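Local coordinates for cutm, flavoprotein of carbon monoxide dehydrogenase (Hydrogenophaga pseudoflava, PDB 1FFV) that carries FAD as the flavoprotein subunit of carbon monoxide dehydrogenase and probably passes electrons from the iron-sulphur clusters to an external acceptor, at residues V77-I82 against Q105-G110; H125-I130 against P221-A226; I212-T217 against E227-A232. All blocks are in the same frame, centred on the assembly; numbering follows the deposited sequence.

Interaction 1 of 3, residues V77-I82 against Q105-G110. With FAD (flavin-adenine dinucleotide), chain J.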
loop_
_atom_site.group_PDB
_atom_site.type_symbol
_atom_site.label_atom_id
_atom_site.label_comp_id
_atom_site.label_asym_id
_atom_site.label_seq_id
_atom_site.Cartn_x
_atom_site.Cartn_y
_atom_site.Cartn_z
ATOM N N VAL C 77 -42.764 -10.597 14.704
ATOM C CA VAL C 77 -41.585 -9.940 15.234
ATOM C C VAL C 77 -41.985 -8.933 16.334
ATOM O O VAL C 77 -43.072 -8.345 16.275
ATOM C CB VAL C 77 -40.820 -9.312 14.034
ATOM C CG1 VAL C 77 -40.497 -7.854 14.257
ATOM C CG2 VAL C 77 -39.595 -10.148 13.712
ATOM N N GLU C 78 -41.126 -8.758 17.342
ATOM C CA GLU C 78 -41.418 -7.849 18.458
ATOM C C GLU C 78 -41.923 -6.450 18.069
ATOM O O GLU C 78 -42.884 -5.956 18.665
ATOM C CB GLU C 78 -40.217 -7.731 19.403
ATOM C CG GLU C 78 -39.765 -9.043 20.074
ATOM C CD GLU C 78 -40.767 -9.595 21.098
ATOM O OE1 GLU C 78 -40.578 -10.741 21.556
ATOM O OE2 GLU C 78 -41.736 -8.889 21.461
ATOM N N ASN C 79 -41.295 -5.820 17.074
ATOM C CA ASN C 79 -41.710 -4.487 16.627
ATOM C C ASN C 79 -43.087 -4.468 15.948
ATOM O O ASN C 79 -43.784 -3.454 15.967
ATOM C CB ASN C 79 -40.663 -3.863 15.701
ATOM C CG ASN C 79 -39.464 -3.310 16.455
ATOM O OD1 ASN C 79 -38.358 -3.302 15.913
ATOM N ND2 ASN C 79 -39.669 -2.841 17.680
ATOM N N ASP C 80 -43.466 -5.586 15.334
ATOM C CA ASP C 80 -44.765 -5.690 14.677
ATOM C C ASP C 80 -45.854 -5.836 15.727
ATOM O O ASP C 80 -47.027 -5.561 15.475
ATOM C CB ASP C 80 -44.783 -6.874 13.713
ATOM C CG ASP C 80 -44.113 -6.554 12.395
ATOM O OD1 ASP C 80 -43.249 -5.658 12.361
ATOM O OD2 ASP C 80 -44.472 -7.176 11.377
ATOM N N LEU C 81 -45.440 -6.272 16.911
ATOM C CA LEU C 81 -46.330 -6.439 18.042
ATOM C C LEU C 81 -46.619 -5.031 18.567
ATOM O O LEU C 81 -47.752 -4.703 18.922
ATOM C CB LEU C 81 -45.610 -7.256 19.110
ATOM C CG LEU C 81 -46.401 -8.283 19.900
ATOM C CD1 LEU C 81 -46.983 -9.328 18.958
ATOM C CD2 LEU C 81 -45.486 -8.920 20.930
ATOM N N ILE C 82 -45.579 -4.201 18.576
ATOM C CA ILE C 82 -45.662 -2.821 19.040
ATOM C C ILE C 82 -46.452 -1.933 18.085
ATOM O O ILE C 82 -47.214 -1.069 18.519
ATOM C CB ILE C 82 -44.248 -2.207 19.199
ATOM C CG1 ILE C 82 -43.462 -2.953 20.276
ATOM C CG2 ILE C 82 -44.333 -0.721 19.534
ATOM C CD1 ILE C 82 -42.017 -2.505 20.374
ATOM N N GLN C 105 -33.030 -3.262 16.843
ATOM C CA GLN C 105 -32.516 -4.288 15.936
ATOM C C GLN C 105 -32.979 -5.678 16.316
ATOM O O GLN C 105 -33.452 -6.433 15.469
ATOM C CB GLN C 105 -30.990 -4.269 15.885
ATOM C CG GLN C 105 -30.414 -3.101 15.133
ATOM C CD GLN C 105 -30.055 -1.942 16.035
ATOM O OE1 GLN C 105 -30.843 -1.560 16.909
ATOM N NE2 GLN C 105 -28.864 -1.379 15.835
ATOM N N VAL C 106 -32.809 -6.024 17.586
ATOM C CA VAL C 106 -33.217 -7.327 18.085
ATOM C C VAL C 106 -34.712 -7.515 17.857
ATOM O O VAL C 106 -35.151 -8.573 17.412
ATOM C CB VAL C 106 -32.874 -7.480 19.586
ATOM C CG1 VAL C 106 -33.317 -8.856 20.107
ATOM C CG2 VAL C 106 -31.374 -7.300 19.794
ATOM N N ARG C 107 -35.486 -6.462 18.090
ATOM C CA ARG C 107 -36.928 -6.534 17.908
ATOM C C ARG C 107 -37.407 -6.684 16.470
ATOM O O ARG C 107 -38.591 -6.895 16.239
ATOM C CB ARG C 107 -37.613 -5.351 18.580
ATOM C CG ARG C 107 -37.610 -5.451 20.093
ATOM C CD ARG C 107 -38.617 -4.495 20.698
ATOM N NE ARG C 107 -38.349 -3.127 20.282
ATOM C CZ ARG C 107 -37.552 -2.299 20.937
ATOM N NH1 ARG C 107 -36.949 -2.697 22.047
ATOM N NH2 ARG C 107 -37.335 -1.086 20.460
ATOM N N ASN C 108 -36.508 -6.530 15.502
ATOM C CA ASN C 108 -36.858 -6.697 14.091
ATOM C C ASN C 108 -36.708 -8.168 13.685
ATOM O O ASN C 108 -37.064 -8.545 12.569
ATOM C CB ASN C 108 -35.949 -5.852 13.190
ATOM C CG ASN C 108 -36.384 -4.395 13.096
ATOM O OD1 ASN C 108 -35.537 -3.511 12.872
ATOM N ND2 ASN C 108 -37.680 -4.135 13.228
ATOM N N ARG C 109 -36.160 -8.990 14.578
ATOM C CA ARG C 109 -35.947 -10.409 14.292
ATOM C C ARG C 109 -36.557 -11.328 15.356
ATOM O O ARG C 109 -37.199 -12.325 15.033
ATOM C CB ARG C 109 -34.452 -10.709 14.154
ATOM C CG ARG C 109 -33.751 -9.994 12.992
ATOM C CD ARG C 109 -34.302 -10.393 11.623
ATOM N NE ARG C 109 -34.247 -11.841 11.410
ATOM C CZ ARG C 109 -34.864 -12.493 10.425
ATOM N NH1 ARG C 109 -35.597 -11.836 9.532
ATOM N NH2 ARG C 109 -34.780 -13.815 10.358
ATOM N N GLY C 110 -36.353 -10.982 16.622
ATOM C CA GLY C 110 -36.896 -11.778 17.702
ATOM C C GLY C 110 -38.402 -11.859 17.590
ATOM O O GLY C 110 -39.077 -10.843 17.351
HETATM P PA FAD J . -34.686 -18.249 18.449
HETATM O O1A FAD J . -34.767 -19.126 17.268
HETATM O O2A FAD J . -33.525 -17.606 18.722
HETATM O O5B FAD J . -34.988 -19.188 19.569
HETATM C C5B FAD J . -36.179 -19.948 19.568
HETATM C C4B FAD J . -35.999 -21.097 20.551
HETATM O O4B FAD J . -37.346 -21.653 20.663
HETATM C C3B FAD J . -35.236 -22.295 20.052
HETATM O O3B FAD J . -34.973 -23.280 20.985
HETATM C C2B FAD J . -36.123 -22.672 18.886
HETATM O O2B FAD J . -35.785 -23.926 18.397
HETATM C C1B FAD J . -37.477 -22.619 19.522
HETATM N N9A FAD J . -38.545 -22.026 18.735
HETATM C C8A FAD J . -38.553 -20.798 18.124
HETATM N N7A FAD J . -39.692 -20.550 17.482
HETATM C C5A FAD J . -40.453 -21.673 17.681
HETATM C C6A FAD J . -41.800 -22.017 17.247
HETATM N N6A FAD J . -42.562 -21.245 16.521
HETATM N N1A FAD J . -42.222 -23.248 17.653
HETATM C C2A FAD J . -41.467 -24.079 18.407
HETATM N N3A FAD J . -40.234 -23.847 18.852
HETATM C C4A FAD J . -39.766 -22.623 18.469
HETATM N N1 FAD J . -35.863 -11.198 25.460
HETATM C C2 FAD J . -36.666 -10.708 26.393
HETATM O O2 FAD J . -37.706 -11.221 26.643
HETATM N N3 FAD J . -36.345 -9.554 27.148
HETATM C C4 FAD J . -35.173 -8.876 26.952
HETATM O O4 FAD J . -34.935 -7.888 27.617
HETATM C C4X FAD J . -34.276 -9.402 25.936
HETATM N N5 FAD J . -33.116 -8.783 25.702
HETATM C C5X FAD J . -32.311 -9.311 24.742
HETATM C C6 FAD J . -31.102 -8.654 24.510
HETATM C C7 FAD J . -30.224 -9.097 23.573
HETATM C C7M FAD J . -28.922 -8.367 23.348
HETATM C C8 FAD J . -30.531 -10.264 22.789
HETATM C C8M FAD J . -29.571 -10.780 21.743
HETATM C C9 FAD J . -31.744 -10.936 23.005
HETATM C C9A FAD J . -32.626 -10.464 23.969
HETATM N N10 FAD J . -33.872 -11.100 24.242
HETATM C C10 FAD J . -34.681 -10.596 25.193
HETATM C "C1'" FAD J . -34.265 -12.303 23.438
HETATM C "C2'" FAD J . -35.248 -12.268 22.176
HETATM O "O2'" FAD J . -36.088 -11.501 22.997
HETATM C "C3'" FAD J . -35.023 -13.768 22.190
HETATM O "O3'" FAD J . -34.739 -13.140 20.918
HETATM C "C4'" FAD J . -35.837 -14.684 21.301
HETATM O "O4'" FAD J . -35.827 -15.096 22.706
HETATM C "C5'" FAD J . -35.657 -16.197 21.130
HETATM O "O5'" FAD J . -36.736 -15.687 20.048
HETATM P P FAD J . -36.322 -15.877 18.587
HETATM O O1P FAD J . -37.576 -15.454 17.789
HETATM O O2P FAD J . -35.188 -15.169 18.227
HETATM O O3P FAD J . -35.970 -17.296 18.408
#
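Arg107 lays its side chain across Glu78, Asn79 and Ile82, at the start of helix 78-83. Its CB sits against the amide group of Asn79, with Asn79 CG 3.5 Å away. The next carbon, Arg107 CG, is turned beside its own backbone N (chi1 -72°), which lays it against Glu78 CB at 3.5 Å; CD runs on past the same methylene. A bend at chi3 then turns the head group. Arg107 NE comes 3.7 Å from the Ile82 CD1 methyl, and the Asn79 amide lies at the edge of the guanidinium, the two planes 75° apart. Beyond the two segments, NH1 of Arg107 hydrogen-bonds to the carbonyl of Ile101, which ties down the tip. At the helix start the bonds are made by the backbone: Val77 is the N-cap residue, and the first-turn N-H groups have no earlier turn of helix to bond to. Carbonyls of the loop between helices 92-97 and 112-117 serve them instead. Glu78 N donates to Gly110 O at 2.9 Å and Asn79 N to Arg107 O at 3.0 Å. This loop belongs to the FAD-binding domain of the molybdopterin dehydrogenase family, and its other side is part of the cofactor pocket: Val106 CG1 packs 3.9 Å from FAD C9, on the flavin ring system, and Gly110 C lies 3.7 Å from FAD O1P, a phosphate oxygen. Val106 O accepts from the N-H groups of both Arg109 and Gly110. Glu78 CB faces the loop, but its chain bends at chi2 (-68°); CG passes 3.3 Å from Gly110 O, and the carboxylate leads away to His125, whose NE2 is hydrogen-bonded to OE2.

Interaction 2 of 3, residues H125-I130 against P221-A226. Unlike the reference sequence in segment 221-226: Ala226 (reference Arg).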
loop_
_atom_site.group_PDB
_atom_site.type_symbol
_atom_site.label_atom_id
_atom_site.label_comp_id
_atom_site.label_asym_id
_atom_site.label_seq_id
_atom_site.Cartn_x
_atom_site.Cartn_y
_atom_site.Cartn_z
ATOM N N HIS C 125 -42.035 -12.304 27.711
ATOM C CA HIS C 125 -43.291 -12.877 27.246
ATOM C C HIS C 125 -43.866 -13.990 28.098
ATOM O O HIS C 125 -45.084 -14.139 28.154
ATOM C CB HIS C 125 -43.210 -13.293 25.779
ATOM C CG HIS C 125 -43.328 -12.142 24.839
ATOM N ND1 HIS C 125 -44.447 -11.339 24.791
ATOM C CD2 HIS C 125 -42.453 -11.622 23.948
ATOM C CE1 HIS C 125 -44.256 -10.373 23.911
ATOM N NE2 HIS C 125 -43.055 -10.522 23.385
ATOM N N PRO C 126 -43.013 -14.828 28.726
ATOM C CA PRO C 126 -43.618 -15.879 29.550
ATOM C C PRO C 126 -44.584 -15.288 30.600
ATOM O O PRO C 126 -45.763 -15.638 30.616
ATOM C CB PRO C 126 -42.399 -16.556 30.175
ATOM C CG PRO C 126 -41.399 -16.484 29.057
ATOM C CD PRO C 126 -41.563 -15.065 28.558
ATOM N N ALA C 127 -44.117 -14.348 31.422
ATOM C CA ALA C 127 -44.991 -13.743 32.432
ATOM C C ALA C 127 -46.150 -12.993 31.776
ATOM O O ALA C 127 -47.287 -13.084 32.228
ATOM C CB ALA C 127 -44.206 -12.806 33.352
ATOM N N LEU C 128 -45.856 -12.272 30.699
ATOM C CA LEU C 128 -46.874 -11.527 29.981
ATOM C C LEU C 128 -47.982 -12.433 29.461
ATOM O O LEU C 128 -49.169 -12.098 29.564
ATOM C CB LEU C 128 -46.245 -10.756 28.821
ATOM C CG LEU C 128 -45.400 -9.536 29.209
ATOM C CD1 LEU C 128 -44.619 -9.044 28.008
ATOM C CD2 LEU C 128 -46.306 -8.441 29.759
ATOM N N SER C 129 -47.601 -13.592 28.932
ATOM C CA SER C 129 -48.577 -14.525 28.387
ATOM C C SER C 129 -49.500 -15.077 29.467
ATOM O O SER C 129 -50.669 -15.352 29.206
ATOM C CB SER C 129 -47.885 -15.663 27.630
ATOM O OG SER C 129 -47.160 -16.506 28.503
ATOM N N ILE C 130 -48.968 -15.231 30.676
ATOM C CA ILE C 130 -49.748 -15.726 31.805
ATOM C C ILE C 130 -50.744 -14.642 32.241
ATOM O O ILE C 130 -51.935 -14.907 32.408
ATOM C CB ILE C 130 -48.821 -16.119 32.980
ATOM C CG1 ILE C 130 -47.932 -17.298 32.563
ATOM C CG2 ILE C 130 -49.631 -16.454 34.230
ATOM C CD1 ILE C 130 -46.915 -17.729 33.604
ATOM N N PRO C 221 -36.935 -20.428 38.560
ATOM C CA PRO C 221 -36.465 -21.109 37.348
ATOM C C PRO C 221 -37.399 -20.955 36.139
ATOM O O PRO C 221 -37.028 -21.299 35.010
ATOM C CB PRO C 221 -36.362 -22.565 37.799
ATOM C CG PRO C 221 -36.016 -22.447 39.260
ATOM C CD PRO C 221 -36.967 -21.359 39.706
ATOM N N THR C 222 -38.599 -20.427 36.378
ATOM C CA THR C 222 -39.601 -20.213 35.334
ATOM C C THR C 222 -40.404 -18.971 35.690
ATOM O O THR C 222 -40.325 -18.475 36.815
ATOM C CB THR C 222 -40.635 -21.381 35.271
ATOM O OG1 THR C 222 -41.416 -21.412 36.479
ATOM C CG2 THR C 222 -39.937 -22.714 35.115
ATOM N N ALA C 223 -41.180 -18.477 34.731
ATOM C CA ALA C 223 -42.043 -17.338 34.985
ATOM C C ALA C 223 -43.095 -17.908 35.929
ATOM O O ALA C 223 -43.458 -19.082 35.820
ATOM C CB ALA C 223 -42.688 -16.871 33.702
ATOM N N LEU C 224 -43.597 -17.094 36.848
ATOM C CA LEU C 224 -44.570 -17.602 37.796
ATOM C C LEU C 224 -45.851 -16.808 37.912
ATOM O O LEU C 224 -45.840 -15.572 37.906
ATOM C CB LEU C 224 -43.954 -17.672 39.195
ATOM C CG LEU C 224 -42.662 -18.438 39.478
ATOM C CD1 LEU C 224 -42.334 -18.286 40.953
ATOM C CD2 LEU C 224 -42.800 -19.917 39.118
ATOM N N ARG C 225 -46.963 -17.530 38.021
ATOM C CA ARG C 225 -48.251 -16.892 38.244
ATOM C C ARG C 225 -48.314 -16.820 39.768
ATOM O O ARG C 225 -47.814 -17.720 40.453
ATOM C CB ARG C 225 -49.400 -17.750 37.729
ATOM C CG ARG C 225 -50.752 -17.125 37.994
ATOM C CD ARG C 225 -51.879 -17.976 37.468
ATOM N NE ARG C 225 -53.180 -17.371 37.747
ATOM C CZ ARG C 225 -54.343 -17.991 37.584
ATOM N NH1 ARG C 225 -54.373 -19.244 37.143
ATOM N NH2 ARG C 225 -55.477 -17.355 37.851
ATOM N N ALA C 226 -48.878 -15.744 40.305
ATOM C CA ALA C 226 -48.976 -15.597 41.755
ATOM C C ALA C 226 -50.437 -15.672 42.206
ATOM O O ALA C 226 -51.084 -14.645 42.436
ATOM C CB ALA C 226 -48.328 -14.287 42.191
#
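Ala223 points its methyl toward helix 125-131, where Pro126, Ala127 and Ile130 receive it. CB of Ala223 meets the ring of Pro126 at its CB, 3.6 Å away, and lies 3.7 Å from Ala127 N, tight against the helix backbone. From the next turn Ile130 reaches over with CD1, a looser 4.3 Å from the same Ala223 CB. The other branch of Ile130 serves Arg225: CG2, anti to the backbone N, touches Arg225 CB at 3.7 Å, and the two side chains cross at a slant. Only the base of Arg225 is used here. Its CG is anti to the backbone N (chi1 178°), and the chain, extended on to NE, carries the guanidinium to salt bridges with Glu230 and Asp150. No hydrogen bond joins the segments; within the helix, Pro126 O takes both Ile130 N and the hydroxyl of Ser129, whose OG is 2.7 Å from Pro126 O. Phe153 borders Pro126 and Ile130 as well. The arrangement is a helix packed against the outermost strand 224-225 of an antiparallel sheet and the residue leading into it, here joining the FAD-binding part of the flavoprotein to the four-stranded sheet of its C-terminal domain.

Interaction 3 of 3, residues I212-T217 against E227-A232. Unlike the reference sequence in segment 227-232: Ala228 (reference Gly), Ala229 (reference Gly), Glu230 (reference Arg), Ala231 (reference Ser), Ala232 (reference Arg).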
loop_
_atom_site.group_PDB
_atom_site.type_symbol
_atom_site.label_atom_id
_atom_site.label_comp_id
_atom_site.label_asym_id
_atom_site.label_seq_id
_atom_site.Cartn_x
_atom_site.Cartn_y
_atom_site.Cartn_z
ATOM N N ILE C 212 -58.217 -10.467 38.398
ATOM C CA ILE C 212 -56.795 -10.252 38.640
ATOM C C ILE C 212 -55.858 -11.389 38.200
ATOM O O ILE C 212 -56.097 -12.564 38.480
ATOM C CB ILE C 212 -56.548 -9.902 40.147
ATOM C CG1 ILE C 212 -55.089 -9.496 40.387
ATOM C CG2 ILE C 212 -56.947 -11.066 41.040
ATOM C CD1 ILE C 212 -54.681 -8.215 39.689
ATOM N N ARG C 213 -54.807 -11.010 37.475
ATOM C CA ARG C 213 -53.775 -11.929 36.996
ATOM C C ARG C 213 -52.443 -11.301 37.364
ATOM O O ARG C 213 -52.154 -10.178 36.944
ATOM C CB ARG C 213 -53.794 -12.080 35.472
ATOM C CG ARG C 213 -54.616 -13.228 34.893
ATOM C CD ARG C 213 -54.840 -14.395 35.832
ATOM N NE ARG C 213 -55.925 -15.228 35.318
ATOM C CZ ARG C 213 -57.146 -15.290 35.849
ATOM N NH1 ARG C 213 -57.443 -14.584 36.935
ATOM N NH2 ARG C 213 -58.097 -15.992 35.242
ATOM N N ILE C 214 -51.634 -12.023 38.137
ATOM C CA ILE C 214 -50.321 -11.534 38.544
ATOM C C ILE C 214 -49.262 -12.560 38.148
ATOM O O ILE C 214 -49.376 -13.735 38.498
ATOM C CB ILE C 214 -50.244 -11.305 40.076
ATOM C CG1 ILE C 214 -51.312 -10.304 40.525
ATOM C CG2 ILE C 214 -48.866 -10.791 40.461
ATOM C CD1 ILE C 214 -51.438 -10.168 42.028
ATOM N N ALA C 215 -48.241 -12.112 37.417
ATOM C CA ALA C 215 -47.159 -12.988 36.974
ATOM C C ALA C 215 -45.791 -12.339 37.221
ATOM O O ALA C 215 -45.632 -11.119 37.087
ATOM C CB ALA C 215 -47.337 -13.365 35.511
ATOM N N LEU C 216 -44.800 -13.176 37.537
ATOM C CA LEU C 216 -43.458 -12.719 37.880
ATOM C C LEU C 216 -42.332 -13.144 36.936
ATOM O O LEU C 216 -42.187 -14.333 36.626
ATOM C CB LEU C 216 -43.133 -13.207 39.293
ATOM C CG LEU C 216 -44.204 -13.010 40.370
ATOM C CD1 LEU C 216 -43.740 -13.613 41.682
ATOM C CD2 LEU C 216 -44.511 -11.530 40.530
ATOM N N THR C 217 -41.491 -12.176 36.557
ATOM C CA THR C 217 -40.361 -12.408 35.659
ATOM C C THR C 217 -39.001 -12.480 36.355
ATOM O O THR C 217 -38.665 -11.633 37.178
ATOM C CB THR C 217 -40.259 -11.303 34.578
ATOM O OG1 THR C 217 -41.453 -11.283 33.790
ATOM C CG2 THR C 217 -39.047 -11.537 33.655
ATOM N N GLU C 227 -50.950 -16.896 42.325
ATOM C CA GLU C 227 -52.339 -17.111 42.721
ATOM C C GLU C 227 -52.693 -16.655 44.127
ATOM O O GLU C 227 -53.732 -16.027 44.315
ATOM C CB GLU C 227 -52.773 -18.560 42.487
ATOM C CG GLU C 227 -52.977 -18.897 41.013
ATOM C CD GLU C 227 -53.844 -20.126 40.810
ATOM O OE1 GLU C 227 -53.327 -21.143 40.304
ATOM O OE2 GLU C 227 -55.045 -20.069 41.159
ATOM N N ALA C 228 -51.848 -16.963 45.110
ATOM C CA ALA C 228 -52.101 -16.521 46.485
ATOM C C ALA C 228 -52.107 -14.991 46.505
ATOM O O ALA C 228 -52.846 -14.372 47.272
ATOM C CB ALA C 228 -51.040 -17.050 47.429
ATOM N N ALA C 229 -51.278 -14.392 45.649
ATOM C CA ALA C 229 -51.202 -12.941 45.533
ATOM C C ALA C 229 -52.506 -12.437 44.923
ATOM O O ALA C 229 -53.026 -11.399 45.327
ATOM C CB ALA C 229 -50.009 -12.536 44.671
ATOM N N GLU C 230 -53.045 -13.189 43.963
ATOM C CA GLU C 230 -54.304 -12.816 43.324
ATOM C C GLU C 230 -55.427 -12.854 44.356
ATOM O O GLU C 230 -56.251 -11.939 44.424
ATOM C CB GLU C 230 -54.635 -13.764 42.162
ATOM C CG GLU C 230 -53.766 -13.569 40.917
ATOM C CD GLU C 230 -54.003 -14.617 39.824
ATOM O OE1 GLU C 230 -53.143 -14.723 38.923
ATOM O OE2 GLU C 230 -55.034 -15.331 39.852
ATOM N N ALA C 231 -55.407 -13.888 45.194
ATOM C CA ALA C 231 -56.412 -14.087 46.230
ATOM C C ALA C 231 -56.396 -12.991 47.285
ATOM O O ALA C 231 -57.368 -12.813 48.019
ATOM C CB ALA C 231 -56.230 -15.451 46.886
ATOM N N ALA C 232 -55.286 -12.267 47.377
ATOM C CA ALA C 232 -55.186 -11.187 48.347
ATOM C C ALA C 232 -55.967 -9.972 47.866
ATOM O O ALA C 232 -56.248 -9.064 48.645
ATOM C CB ALA C 232 -53.727 -10.812 48.580
#
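Glu230 OE1 accepts the backbone N-H of Ile214 at 3.2 Å, in a fairly straight bond (164° at the hydrogen) that arrives on the anti side of the carboxylate and somewhat out of its plane. The same oxygen has Arg213 CD alongside at 3.5 Å. The other oxygen, OE2, has its strongest partner outside the two segments, a salt bridge to Arg225 NH2; its pairing with Arg213 NH1 is long, 3.9 Å from Glu230 OE2. The carboxylate and that guanidinium are nearly parallel, 15° apart, yet OE2 lies well out of the guanidinium plane, so only charge is at work. NH1 of Arg213 instead turns back to its neighbour's carbonyl, Ile212 O, at 2.9 Å, approaching from above the carbonyl plane, while NH2 forms a salt bridge with Glu133. Positive charge from the two arginines would probably favour the ionised form of Glu230, although the carbonyl Ile212 O also lies 3.3 Å from Glu230 OE2. With its chain extended beyond CG, Glu230 reaches from helix to strand, and apolar contacts flank its stem. Ile212 CG2 rests 3.7 Å from Glu230 CB, and Ile214 runs past the glutamate in the opposite sense to place CD1 3.8 Å from Ala229 CB. Strand 212-217 and helix 227-231 run roughly antiparallel, 144° between their directions, with their axes 7.6 Å apart at closest. Ile214 O pairs with Ala226 N just past the end of partner strand 224-225, where the chain turns into the helix; strand 196-205 borders the other edge, and helix 240-252 packs on Ala229.

How the interactions relate
The three contacts follow one another across the chain, from the FAD pocket into the C-terminal domain. Interactions 1 and 2, with centres about 20 Å apart, are bridged by His125, which bonds to Glu78 and whose CE1 packs 3.5 Å from Leu81 CD2. Interactions 2 and 3 lie closer, about 10 Å between centres: strands 224-225 and 208-217 are neighbours in one sheet, with Leu224 O 2.6 Å from Leu216 N, and Ala127 packs on Ala215 and Thr217. Interactions 1 and 3 lie on opposite sides of the chain's centre and do not touch, their nearest atoms about 12 Å apart. FAD borders interaction 1 and lies about 6 Å from the side chain of Pro126 in interaction 2.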